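Local coordinates for Two-component response regulator (Geobacillus stearothermophilus, PDB 6SWI), which probably binds DNA through two helix-turn-helix motifs, as the C-terminal domain of the response regulator AraT, to control genes for arabinan utilization, at residues 23-28 against 49-54; 91-94 against 98-101; 11-16 against 29-34. All blocks are in the same frame, centred on the assembly; numbering follows the deposited sequence. Where two conformers were deposited one is given.

Interactions 1 and 3 belong to the N-terminal half of this all-helical domain and share helix 25-32, which meets the start of helix 51-69 in the first and helix 5-17 in the second. They touch each other, their centres about 9 Å apart. Interaction 1 is buried and rests on one phenylalanine ring packed against a helix start; interaction 3 lies at the surface and is a pair of aromatic rings. Interaction 2 lies in the other half, its centre about 20 Å from that of interaction 1, and is partly buried. It alone of the three has a hydrogen bond between its segments, a backbone bond closing the last turn of helix 86-97.

Interaction 1: residues 23-28 against 49-54; sequences LTLESV and ISFIHL
Phe51 reaches from the first turn of helix 51-69 to the start of helix 25-32, in the N-terminal subdomain of what is probably an AraC-type DNA-binding domain, where the long connecting helix 51-69 meets the first helix of the helix-turn-helix, 25-32. With CG anti to the backbone N (chi1 179°), the ring is carried clear of its own helix and onto the neighbouring one.

The apolar contact has Leu25 over one face of the ring. Leu25 CA stands above the ring centre, and Leu25 CB makes a CH-pi contact 4.0 Å from the Phe51 centroid, 18° off the ring normal. Further along, Leu25 CD1 touches Phe51 CB at 3.9 Å. Val28 comes in obliquely through one methyl, its CG2 3.8 Å from Phe51 CE2, while Leu23 CG lies near the ring plane, beyond the CZ edge. Ile14 of helix 5-17 and Ile43 of helix 36-47 also pack on Phe51, placing the ring where several helices converge.

Backbone atoms join this packing: Leu25 N lies over the same face as its side chain, 3.3 Å from Phe51 CE1. No hydrogen bond links the two segments; the polar bonds are local and shape the helix starts. Ser50 is the N-cap of helix 51-69, its OG accepting from His53 N, and Thr24 does the same for helix 25-32, its OG1 accepting from Ser27 N at 2.9 Å. Thr24 O takes two donors, Val28 N and Ser27 OG, the hydroxyl lying 2.8 Å from that oxygen.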
loop_
_atom_site.group_PDB
_atom_site.type_symbol
_atom_site.label_atom_id
_atom_site.label_comp_id
_atom_site.label_asym_id
_atom_site.label_seq_id
_atom_site.Cartn_x
_atom_site.Cartn_y
_atom_site.Cartn_z
ATOM N N LEU A 23 -3.637 11.839 -0.434
ATOM C CA LEU A 23 -2.239 11.956 -0.033
ATOM C C LEU A 23 -1.355 12.081 -1.272
ATOM O O LEU A 23 -1.315 11.170 -2.107
ATOM C CB LEU A 23 -1.840 10.743 0.803
ATOM C CG LEU A 23 -0.431 10.786 1.397
ATOM C CD1 LEU A 23 -0.287 11.954 2.362
ATOM C CD2 LEU A 23 -0.112 9.476 2.090
ATOM N N THR A 24 -0.641 13.202 -1.396
ATOM C CA THR A 24 0.223 13.437 -2.542
ATOM C C THR A 24 1.572 13.952 -2.060
ATOM O O THR A 24 1.717 14.420 -0.929
ATOM C CB THR A 24 -0.339 14.502 -3.485
ATOM O OG1 THR A 24 -0.357 15.759 -2.795
ATOM C CG2 THR A 24 -1.756 14.136 -3.932
ATOM N N LEU A 25 2.557 13.880 -2.952
ATOM C CA LEU A 25 3.871 14.432 -2.651
ATOM C C LEU A 25 3.758 15.888 -2.232
ATOM O O LEU A 25 4.314 16.307 -1.206
ATOM C CB LEU A 25 4.772 14.286 -3.877
ATOM C CG LEU A 25 6.064 15.093 -3.748
ATOM C CD1 LEU A 25 7.111 14.327 -2.971
ATOM C CD2 LEU A 25 6.594 15.564 -5.092
ATOM N N GLU A 26 3.013 16.671 -3.010
ATOM C CA GLU A 26 2.854 18.084 -2.696
ATOM C C GLU A 26 2.213 18.278 -1.328
ATOM O O GLU A 26 2.605 19.171 -0.576
ATOM C CB GLU A 26 2.031 18.768 -3.789
ATOM C CG GLU A 26 2.798 18.999 -5.084
ATOM C CD GLU A 26 2.749 17.815 -6.039
ATOM O OE1 GLU A 26 3.198 17.981 -7.196
ATOM O OE2 GLU A 26 2.267 16.727 -5.644
ATOM N N SER A 27 1.239 17.437 -0.982
ATOM C CA SER A 27 0.566 17.578 0.306
ATOM C C SER A 27 1.479 17.228 1.485
ATOM O O SER A 27 1.364 17.833 2.561
ATOM C CB SER A 27 -0.733 16.771 0.287
ATOM O OG SER A 27 -0.462 15.419 0.578
ATOM N N VAL A 28 2.382 16.260 1.312
ATOM C CA VAL A 28 3.352 15.956 2.361
ATOM C C VAL A 28 4.380 17.071 2.472
ATOM O O VAL A 28 4.783 17.459 3.575
ATOM C CB VAL A 28 4.011 14.587 2.111
ATOM C CG1 VAL A 28 5.116 14.313 3.122
ATOM C CG2 VAL A 28 2.966 13.488 2.155
ATOM N N ILE A 49 13.505 5.180 -4.673
ATOM C CA ILE A 49 12.192 5.012 -5.271
ATOM C C ILE A 49 11.457 6.344 -5.135
ATOM O O ILE A 49 11.662 7.080 -4.167
ATOM C CB ILE A 49 11.497 3.848 -4.521
ATOM C CG1 ILE A 49 10.166 3.467 -5.138
ATOM C CG2 ILE A 49 11.352 4.156 -3.034
ATOM C CD1 ILE A 49 9.589 2.178 -4.549
ATOM N N SER A 50 10.610 6.653 -6.113
ATOM C CA SER A 50 9.837 7.880 -6.080
ATOM C C SER A 50 8.757 7.814 -5.002
ATOM O O SER A 50 8.357 6.742 -4.545
ATOM C CB SER A 50 9.157 8.100 -7.423
ATOM O OG SER A 50 8.131 7.161 -7.578
ATOM N N PHE A 51 8.262 8.992 -4.623
ATOM C CA PHE A 51 7.149 9.076 -3.683
ATOM C C PHE A 51 5.981 8.203 -4.125
ATOM O O PHE A 51 5.445 7.420 -3.335
ATOM C CB PHE A 51 6.714 10.537 -3.533
ATOM C CG PHE A 51 5.550 10.735 -2.597
ATOM C CD1 PHE A 51 4.249 10.570 -3.032
ATOM C CD2 PHE A 51 5.767 11.111 -1.285
ATOM C CE1 PHE A 51 3.180 10.759 -2.165
ATOM C CE2 PHE A 51 4.715 11.312 -0.422
ATOM C CZ PHE A 51 3.422 11.128 -0.859
ATOM N N ILE A 52 5.554 8.326 -5.384
ATOM C CA ILE A 52 4.375 7.589 -5.834
ATOM C C ILE A 52 4.615 6.086 -5.771
ATOM O O ILE A 52 3.724 5.313 -5.408
ATOM C CB ILE A 52 3.933 8.058 -7.234
ATOM C CG1 ILE A 52 2.629 7.371 -7.635
ATOM C CG2 ILE A 52 5.019 7.815 -8.277
ATOM C CD1 ILE A 52 1.509 7.662 -6.687
ATOM N N HIS A 53 5.824 5.643 -6.135
ATOM C CA HIS A 53 6.087 4.211 -6.089
ATOM C C HIS A 53 6.144 3.715 -4.650
ATOM O O HIS A 53 5.647 2.629 -4.347
ATOM C CB HIS A 53 7.363 3.876 -6.851
ATOM C CG HIS A 53 7.275 4.091 -8.331
ATOM N ND1 HIS A 53 6.094 4.009 -9.042
ATOM C CD2 HIS A 53 8.237 4.388 -9.235
ATOM C CE1 HIS A 53 6.339 4.252 -10.319
ATOM N NE2 HIS A 53 7.630 4.484 -10.462
ATOM N N LEU A 54 6.741 4.497 -3.749
ATOM C CA LEU A 54 6.767 4.131 -2.337
ATOM C C LEU A 54 5.352 4.042 -1.778
ATOM O O LEU A 54 4.981 3.068 -1.112
ATOM C CB LEU A 54 7.572 5.177 -1.572
ATOM C CG LEU A 54 7.532 5.100 -0.049
ATOM C CD1 LEU A 54 8.142 3.791 0.424
ATOM C CD2 LEU A 54 8.250 6.289 0.570
#

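Interaction 2: residues 91-94 against 98-101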
loop_
_atom_site.group_PDB
_atom_site.type_symbol
_atom_site.label_atom_id
_atom_site.label_comp_id
_atom_site.label_asym_id
_atom_site.label_seq_id
_atom_site.Cartn_x
_atom_site.Cartn_y
_atom_site.Cartn_z
ATOM N N THR A 91 -6.215 -2.188 -11.338
ATOM C CA THR A 91 -5.078 -2.015 -12.232
ATOM C C THR A 91 -3.780 -1.874 -11.450
ATOM O O THR A 91 -2.765 -2.490 -11.796
ATOM C CB THR A 91 -5.315 -0.787 -13.104
ATOM O OG1 THR A 91 -6.468 -1.025 -13.913
ATOM C CG2 THR A 91 -4.117 -0.496 -13.990
ATOM N N ALA A 92 -3.795 -1.073 -10.384
ATOM C CA ALA A 92 -2.578 -0.861 -9.611
ATOM C C ALA A 92 -2.122 -2.152 -8.952
ATOM O O ALA A 92 -0.920 -2.452 -8.919
ATOM C CB ALA A 92 -2.819 0.220 -8.565
ATOM N N PHE A 93 -3.072 -2.942 -8.444
ATOM C CA PHE A 93 -2.714 -4.181 -7.776
ATOM C C PHE A 93 -2.124 -5.182 -8.761
ATOM O O PHE A 93 -1.117 -5.835 -8.465
ATOM C CB PHE A 93 -3.949 -4.737 -7.062
ATOM C CG PHE A 93 -3.662 -5.907 -6.162
ATOM C CD1 PHE A 93 -3.600 -7.192 -6.673
ATOM C CD2 PHE A 93 -3.464 -5.722 -4.803
ATOM C CE1 PHE A 93 -3.355 -8.263 -5.852
ATOM C CE2 PHE A 93 -3.219 -6.795 -3.973
ATOM C CZ PHE A 93 -3.166 -8.071 -4.502
ATOM N N LYS A 94 -2.730 -5.314 -9.940
ATOM C CA LYS A 94 -2.193 -6.235 -10.936
ATOM C C LYS A 94 -0.758 -5.885 -11.305
ATOM O O LYS A 94 0.094 -6.770 -11.404
ATOM C CB LYS A 94 -3.081 -6.226 -12.175
ATOM C CG LYS A 94 -4.406 -6.932 -11.949
ATOM C CD LYS A 94 -5.361 -6.663 -13.082
ATOM C CE LYS A 94 -6.718 -7.306 -12.828
ATOM N NZ LYS A 94 -7.601 -7.135 -14.011
ATOM N N GLY A 98 1.407 -8.628 -9.781
ATOM C CA GLY A 98 1.471 -9.611 -10.841
ATOM C C GLY A 98 0.276 -10.528 -10.936
ATOM O O GLY A 98 0.342 -11.529 -11.657
ATOM N N VAL A 99 -0.817 -10.202 -10.246
ATOM C CA VAL A 99 -1.998 -11.047 -10.203
ATOM C C VAL A 99 -3.168 -10.158 -9.803
ATOM O O VAL A 99 -2.988 -9.125 -9.162
ATOM C CB VAL A 99 -1.758 -12.230 -9.225
ATOM C CG1 VAL A 99 -1.677 -11.754 -7.787
ATOM C CG2 VAL A 99 -2.805 -13.297 -9.370
ATOM N N SER A 100 -4.379 -10.562 -10.201
ATOM C CA SER A 100 -5.556 -9.794 -9.817
ATOM C C SER A 100 -5.817 -9.962 -8.319
ATOM O O SER A 100 -5.385 -10.942 -7.709
ATOM C CB SER A 100 -6.790 -10.304 -10.554
ATOM O OG SER A 100 -7.120 -11.607 -10.105
ATOM N N PRO A 101 -6.568 -9.038 -7.709
ATOM C CA PRO A 101 -6.941 -9.234 -6.298
ATOM C C PRO A 101 -7.637 -10.563 -6.040
ATOM O O PRO A 101 -7.330 -11.247 -5.057
ATOM C CB PRO A 101 -7.839 -8.025 -6.009
ATOM C CG PRO A 101 -7.329 -6.965 -6.948
ATOM C CD PRO A 101 -6.941 -7.698 -8.203
#
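Phe93 meets the turn that follows its own helix, with Val99 O set at the edge of its ring, near the ring plane and 3.2 Å from Phe93 CD1. The same carbonyl oxygen receives a CA-H...O contact from Lys94, 3.5 Å from Lys94 CA with an angle of 158° at the hydrogen. Val99 O is thus approached by C-H groups of two successive helix residues.

Pro101 packs over one face of the Phe93 ring. Its CB lies above that face, and Pro101 CG comes within 3.7 Å of Phe93 CD1; the proline ring and the phenylalanine run alongside each other, pointing opposite ways. Lys94 adds an aliphatic strip: CG lies beside its backbone N, anti to the carbonyl carbon, and the chain beyond is extended, so the methylenes run alongside Ser100. Lys94 CG touches Ser100 CA at 3.7 Å, and Lys94 CE lies 3.8 Å from Ser100 CB.

The turn itself is set by Gly98, which leaves the helical path with phi 79°, a value that favours glycine. Its amide still closes the final turn of the helix, Gly98 N donating to Lys94 O at 2.8 Å, with a bent N-H...O angle of 137°. On the far side of the turn Ser100 caps the next helix through OG, which accepts from Gln103 N. Outside the turn, Phe93 also packs edge-to-face with Tyr104 and touches Met60, Ala63 and Leu67 of helix 51-69. The tight, N-capped turn thus follows helix 86-97, probably the DNA-recognition helix of the second helix-turn-helix, and leads into the final helix 101-108, as in the C-terminal subdomain of AraC-family domains.

Interaction 3: residues 11-16 against 29-34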
loop_
_atom_site.group_PDB
_atom_site.type_symbol
_atom_site.label_atom_id
_atom_site.label_comp_id
_atom_site.label_asym_id
_atom_site.label_seq_id
_atom_site.Cartn_x
_atom_site.Cartn_y
_atom_site.Cartn_z
ATOM N N ARG A 11 8.439 9.354 5.240
ATOM C CA ARG A 11 8.084 7.941 5.217
ATOM C C ARG A 11 7.158 7.594 6.371
ATOM O O ARG A 11 6.192 6.847 6.189
ATOM C CB ARG A 11 9.336 7.064 5.236
ATOM C CG ARG A 11 9.028 5.603 4.936
ATOM C CD ARG A 11 10.275 4.740 4.937
ATOM N NE ARG A 11 10.837 4.597 6.277
ATOM C CZ ARG A 11 11.888 3.837 6.564
ATOM N NH1 ARG A 11 12.489 3.151 5.601
ATOM N NH2 ARG A 11 12.339 3.764 7.810
ATOM N N GLN A 12 7.416 8.156 7.553
ATOM C CA GLN A 12 6.530 7.933 8.693
ATOM C C GLN A 12 5.120 8.415 8.393
ATOM O O GLN A 12 4.137 7.747 8.743
ATOM C CB GLN A 12 7.058 8.686 9.908
ATOM C CG GLN A 12 8.163 7.997 10.656
ATOM C CD GLN A 12 8.676 8.846 11.802
ATOM O OE1 GLN A 12 8.574 10.075 11.774
ATOM N NE2 GLN A 12 9.231 8.197 12.817
ATOM N N TYR A 13 5.000 9.589 7.769
ATOM C CA TYR A 13 3.690 10.145 7.468
ATOM C C TYR A 13 2.947 9.273 6.463
ATOM O O TYR A 13 1.757 8.987 6.643
ATOM C CB TYR A 13 3.826 11.584 6.949
ATOM C CG TYR A 13 2.503 12.310 6.959
ATOM C CD1 TYR A 13 2.068 12.985 8.093
ATOM C CD2 TYR A 13 1.662 12.275 5.854
ATOM C CE1 TYR A 13 0.852 13.624 8.119
ATOM C CE2 TYR A 13 0.436 12.907 5.876
ATOM C CZ TYR A 13 0.040 13.580 7.013
ATOM O OH TYR A 13 -1.179 14.213 7.063
ATOM N N ILE A 14 3.642 8.826 5.414
ATOM C CA ILE A 14 3.038 7.944 4.421
ATOM C C ILE A 14 2.604 6.633 5.067
ATOM O O ILE A 14 1.528 6.097 4.766
ATOM C CB ILE A 14 4.026 7.716 3.260
ATOM C CG1 ILE A 14 4.341 9.029 2.540
ATOM C CG2 ILE A 14 3.479 6.697 2.277
ATOM C CD1 ILE A 14 5.650 8.967 1.782
ATOM N N GLN A 15 3.438 6.097 5.965
ATOM C CA GLN A 15 3.129 4.800 6.637
ATOM C C GLN A 15 1.840 4.925 7.456
ATOM O O GLN A 15 1.109 3.928 7.585
ATOM C CB GLN A 15 4.310 4.333 7.497
ATOM C CG GLN A 15 5.491 3.841 6.670
ATOM C CD GLN A 15 6.771 3.635 7.445
ATOM O OE1 GLN A 15 6.980 4.192 8.519
ATOM N NE2 GLN A 15 7.657 2.838 6.880
ATOM N N LYS A 16 1.578 6.109 8.000
ATOM C CA LYS A 16 0.370 6.322 8.785
ATOM C C LYS A 16 -0.842 6.680 7.939
ATOM O O LYS A 16 -1.970 6.360 8.334
ATOM C CB LYS A 16 0.592 7.429 9.821
ATOM C CG LYS A 16 1.155 6.949 11.151
ATOM C CD LYS A 16 0.979 7.989 12.249
ATOM C CE LYS A 16 1.826 9.215 11.992
ATOM N NZ LYS A 16 1.793 10.177 13.130
ATOM N N ALA A 29 4.811 17.615 1.331
ATOM C CA ALA A 29 5.705 18.766 1.374
ATOM C C ALA A 29 5.077 19.934 2.134
ATOM O O ALA A 29 5.791 20.680 2.816
ATOM C CB ALA A 29 6.132 19.166 -0.041
ATOM N N GLU A 30 3.748 20.098 2.054
ATOM C CA GLU A 30 3.084 21.122 2.867
ATOM C C GLU A 30 3.161 20.786 4.353
ATOM O O GLU A 30 3.446 21.661 5.180
ATOM C CB GLU A 30 1.620 21.323 2.465
ATOM C CG GLU A 30 1.278 21.214 0.998
ATOM C CD GLU A 30 1.999 22.223 0.134
ATOM O OE1 GLU A 30 2.982 21.837 -0.534
ATOM O OE2 GLU A 30 1.578 23.399 0.112
ATOM N N PHE A 31 2.878 19.530 4.716
ATOM C CA PHE A 31 2.999 19.118 6.113
ATOM C C PHE A 31 4.403 19.383 6.638
ATOM O O PHE A 31 4.581 19.920 7.739
ATOM C CB PHE A 31 2.646 17.637 6.257
ATOM C CG PHE A 31 3.190 16.997 7.512
ATOM C CD1 PHE A 31 2.859 17.493 8.761
ATOM C CD2 PHE A 31 4.024 15.896 7.442
ATOM C CE1 PHE A 31 3.337 16.906 9.915
ATOM C CE2 PHE A 31 4.519 15.309 8.597
ATOM C CZ PHE A 31 4.171 15.815 9.833
ATOM N N LEU A 32 5.415 19.028 5.854
ATOM C CA LEU A 32 6.796 19.183 6.276
ATOM C C LEU A 32 7.308 20.605 6.114
ATOM O O LEU A 32 8.393 20.917 6.623
ATOM C CB LEU A 32 7.675 18.228 5.473
ATOM C CG LEU A 32 7.386 16.737 5.662
ATOM C CD1 LEU A 32 8.172 15.922 4.655
ATOM C CD2 LEU A 32 7.707 16.294 7.085
ATOM N N ASN A 33 6.565 21.459 5.408
ATOM C CA ASN A 33 6.951 22.846 5.169
ATOM C C ASN A 33 8.234 22.936 4.342
ATOM O O ASN A 33 9.211 23.567 4.747
ATOM C CB ASN A 33 7.080 23.617 6.486
ATOM C CG ASN A 33 6.460 24.993 6.423
ATOM O OD1 ASN A 33 6.630 25.716 5.443
ATOM N ND2 ASN A 33 5.747 25.370 7.478
ATOM N N VAL A 34 8.233 22.293 3.168
ATOM C CA VAL A 34 9.400 22.252 2.291
ATOM C C VAL A 34 8.966 22.285 0.828
ATOM O O VAL A 34 7.808 22.035 0.482
ATOM C CB VAL A 34 10.303 21.021 2.538
ATOM C CG1 VAL A 34 10.817 20.972 3.977
ATOM C CG2 VAL A 34 9.572 19.743 2.164
#
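Tyr13 and Phe31 form an oblique aromatic contact at the surface, where helix 5-17 packs beside helix 25-32, probably the first helix of the N-terminal helix-turn-helix motif. The ring planes meet at 31°, with centroids 4.5 Å apart. Tyr13 lays the CD1-CE1 side of its ring over a face of Phe31: CE1 stands 3.9 Å above the centre of the phenylalanine ring, while Tyr13 CD1 comes to 3.4 Å from Phe31 CE2. Both side chains have CG anti to the backbone N (chi1 -166° in Tyr13, 160° in Phe31), which sends each ring toward the other helix. Elsewhere Tyr13 also meets the ring of His17 and the side chain of Leu23.

Two residues past Phe31 the helix ends in a Schellman motif, with Asn33 at positive phi and Val34 N bonded to Ala29 O at 2.9 Å. Leu32 joins the same two helices by packing on Ile6, Arg9 and Ala10. An alanine in place of Tyr13 removes the ring over Phe31, which would probably leave that exposed ring freer to turn. With no hydrogen bond between the segments, the Tyr13-Phe31 contact rests on dispersion and shape, not on directional polar bonds.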